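Local atomic coordinates of Beta/gama crystallin family protein (Methanosarcina acetivorans, PDB entry 3HZ2), a protein that binds calcium ions through a βγ-crystallin domain built from two Greek key motifs. Residues A[58-62]-A[63-67]. Numbering follows the deposited sequence.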
ATOM      1  N   TRP A  58      -7.215   1.201   5.933  1.00 11.75           N
ATOM      2  CA  TRP A  58      -7.600  -0.161   5.581  1.00 11.29           C
ATOM      3  C   TRP A  58      -6.445  -1.090   5.948  1.00 10.83           C
ATOM      4  O   TRP A  58      -5.290  -0.800   5.638  1.00 11.34           O
ATOM      5  CB  TRP A  58      -7.876  -0.240   4.076  1.00 12.49           C
ATOM      6  CG  TRP A  58      -8.984   0.668   3.629  1.00 13.48           C
ATOM      7  CD1 TRP A  58     -10.315   0.373   3.580  1.00 15.35           C
ATOM      8  CD2 TRP A  58      -8.862   2.038   3.221  1.00 15.46           C
ATOM      9  NE1 TRP A  58     -11.030   1.471   3.170  1.00 15.79           N
ATOM     10  CE2 TRP A  58     -10.165   2.508   2.942  1.00 15.71           C
ATOM     11  CE3 TRP A  58      -7.779   2.914   3.068  1.00 14.50           C
ATOM     12  CZ2 TRP A  58     -10.416   3.818   2.515  1.00 16.17           C
ATOM     13  CZ3 TRP A  58      -8.027   4.218   2.644  1.00 17.21           C
ATOM     14  CH2 TRP A  58      -9.339   4.656   2.372  1.00 17.09           C
ATOM     15  N   ASP A  59      -6.756  -2.200   6.611  1.00 11.95           N
ATOM     16  CA  ASP A  59      -5.728  -3.152   7.020  1.00 12.70           C
ATOM     17  C   ASP A  59      -5.708  -4.377   6.118  1.00 13.08           C
ATOM     18  O   ASP A  59      -6.719  -5.061   5.963  1.00 14.44           O
ATOM     19  CB  ASP A  59      -5.945  -3.584   8.471  1.00 14.22           C
ATOM     20  CG  ASP A  59      -5.869  -2.420   9.445  1.00 15.14           C
ATOM     21  OD1 ASP A  59      -5.173  -1.427   9.143  1.00 13.99           O
ATOM     22  OD2 ASP A  59      -6.492  -2.507  10.523  1.00 15.00           O
ATOM     23  N   LEU A  60      -4.549  -4.650   5.527  1.00 12.93           N
ATOM     24  CA  LEU A  60      -4.402  -5.785   4.629  1.00 12.15           C
ATOM     25  C   LEU A  60      -3.392  -6.803   5.132  1.00 11.33           C
ATOM     26  O   LEU A  60      -2.260  -6.458   5.468  1.00 10.75           O
ATOM     27  CB  LEU A  60      -3.973  -5.305   3.238  1.00 11.89           C
ATOM     28  CG  LEU A  60      -4.842  -4.249   2.553  1.00 12.62           C
ATOM     29  CD1 LEU A  60      -4.270  -3.954   1.171  1.00 13.59           C
ATOM     30  CD2 LEU A  60      -6.274  -4.739   2.442  1.00 16.93           C
ATOM     31  N   GLY A  61      -3.814  -8.062   5.176  1.00 11.17           N
ATOM     32  CA  GLY A  61      -2.932  -9.125   5.614  1.00 11.36           C
ATOM     33  C   GLY A  61      -2.241  -9.766   4.423  1.00 11.56           C
ATOM     34  O   GLY A  61      -2.469  -9.361   3.278  1.00  8.88           O
ATOM     35  N   PRO A  62      -1.391 -10.776   4.657  1.00 11.38           N
ATOM     36  CA  PRO A  62      -0.671 -11.464   3.582  1.00 12.96           C
ATOM     37  C   PRO A  62      -1.568 -11.872   2.423  1.00 12.07           C
ATOM     38  O   PRO A  62      -2.638 -12.444   2.620  1.00 13.81           O
ATOM     39  CB  PRO A  62      -0.063 -12.667   4.296  1.00 12.02           C
ATOM     40  CG  PRO A  62       0.217 -12.117   5.660  1.00 13.34           C
ATOM     41  CD  PRO A  62      -1.055 -11.362   5.966  1.00 12.31           C
ATOM     42  N   GLY A  63      -1.119 -11.570   1.212  1.00 10.30           N
ATOM     43  CA  GLY A  63      -1.889 -11.911   0.032  1.00 10.51           C
ATOM     44  C   GLY A  63      -1.638 -10.907  -1.072  1.00 10.69           C
ATOM     45  O   GLY A  63      -0.876  -9.951  -0.893  1.00  9.91           O
ATOM     46  N   GLU A  64      -2.275 -11.111  -2.219  1.00 10.62           N
ATOM     47  CA  GLU A  64      -2.091 -10.195  -3.331  1.00  9.71           C
ATOM     48  C   GLU A  64      -3.398  -9.546  -3.739  1.00 10.09           C
ATOM     49  O   GLU A  64      -4.459 -10.174  -3.720  1.00 10.47           O
ATOM     50  CB  GLU A  64      -1.434 -10.921  -4.509  1.00  8.86           C
ATOM     51  CG  GLU A  64      -0.014 -11.342  -4.174  1.00  9.45           C
ATOM     52  CD  GLU A  64       0.773 -11.834  -5.364  1.00 12.48           C
ATOM     53  OE1 GLU A  64       0.291 -11.692  -6.510  1.00 11.80           O
ATOM     54  OE2 GLU A  64       1.884 -12.358  -5.143  1.00 12.88           O
ATOM     55  N   TYR A  65      -3.311  -8.272  -4.096  1.00  7.58           N
ATOM     56  CA  TYR A  65      -4.478  -7.500  -4.479  1.00  9.91           C
ATOM     57  C   TYR A  65      -4.211  -6.836  -5.818  1.00  8.61           C
ATOM     58  O   TYR A  65      -3.640  -5.753  -5.870  1.00  8.66           O
ATOM     59  CB  TYR A  65      -4.755  -6.454  -3.394  1.00  8.42           C
ATOM     60  CG  TYR A  65      -4.719  -7.040  -1.995  1.00 10.71           C
ATOM     61  CD1 TYR A  65      -3.510  -7.221  -1.318  1.00 10.70           C
ATOM     62  CD2 TYR A  65      -5.891  -7.469  -1.371  1.00 11.04           C
ATOM     63  CE1 TYR A  65      -3.473  -7.819  -0.053  1.00 10.98           C
ATOM     64  CE2 TYR A  65      -5.862  -8.068  -0.112  1.00 12.72           C
ATOM     65  CZ  TYR A  65      -4.651  -8.240   0.541  1.00 11.08           C
ATOM     66  OH  TYR A  65      -4.628  -8.849   1.773  1.00 11.97           O
ATOM     67  N   SER A  66      -4.622  -7.500  -6.896  1.00  8.90           N
ATOM     68  CA  SER A  66      -4.410  -6.990  -8.247  1.00  9.80           C
ATOM     69  C   SER A  66      -5.042  -5.619  -8.454  1.00 10.58           C
ATOM     70  O   SER A  66      -4.673  -4.886  -9.371  1.00  8.15           O
ATOM     71  CB  SER A  66      -4.959  -7.983  -9.272  1.00 11.28           C
ATOM     72  OG  SER A  66      -6.332  -8.240  -9.045  1.00 12.30           O
ATOM     73  N   SER A  67      -6.005  -5.290  -7.602  1.00 11.06           N
ATOM     74  CA  SER A  67      -6.688  -4.001  -7.637  1.00 13.54           C
ATOM     75  C   SER A  67      -6.967  -3.609  -6.187  1.00 12.19           C
ATOM     76  O   SER A  67      -7.585  -4.372  -5.453  1.00 12.62           O
ATOM     77  CB  SER A  67      -8.010  -4.109  -8.395  1.00 15.78           C
ATOM     78  OG  SER A  67      -8.772  -2.925  -8.233  1.00 20.25           O
TER
HETATM   79  O   HOH W   1      -6.638  -8.744   4.322  1.00 25.24           O
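In the second Greek key motif of this βγ-crystallin domain the chain passes from one sheet to the other between strand 56-60 and strand 63-65, and Tyr65 reaches back across the bend to Leu60 and Gly61. The phenol OH donates a hydrogen bond to the carbonyl O of Gly61, with 2.7 Å between Tyr65 OH and Gly61 O. The donor is tilted well out of the carbonyl plane, and the C=O...donor angle is 137°. A water completes the grip: it accepts from Gly61 N at 3.0 Å and donates to Tyr65 OH at 3.2 Å, so both backbone polar atoms of Gly61 are tied, directly or through solvent, to one hydroxyl.

Leu60 lies against one face of the ring, its CD1 methyl over the centre. This methyl makes a CH-pi contact, 4.2 Å from the Tyr65 ring centroid and only 12° off the normal, while Leu60 CB lies 4.0 Å from Tyr65 CZ. The two side chains run past each other in opposite directions. With CG of Tyr65 anti to its own carbonyl carbon (chi1 -47°), the ring extends back along the bend and brings its hydroxyl to Gly61. At the corner Gly63 has a backbone shape in which a CB would collide with Pro62 O.

Strand 56-60 pairs with 45-48, and 63-65 with 37-42; Leu60 also touches Ile38, and Tyr65 packs on Val40. Replacing Tyr65 by an alanine would probably deprive the Leu60 CD1 methyl of its aromatic face, leave Gly61 O without its phenol donor and cost the water one of its two partners. Ring packing and hydroxyl bonding thus act on adjacent residues, and the phenol is held both over its face and at its hydroxyl.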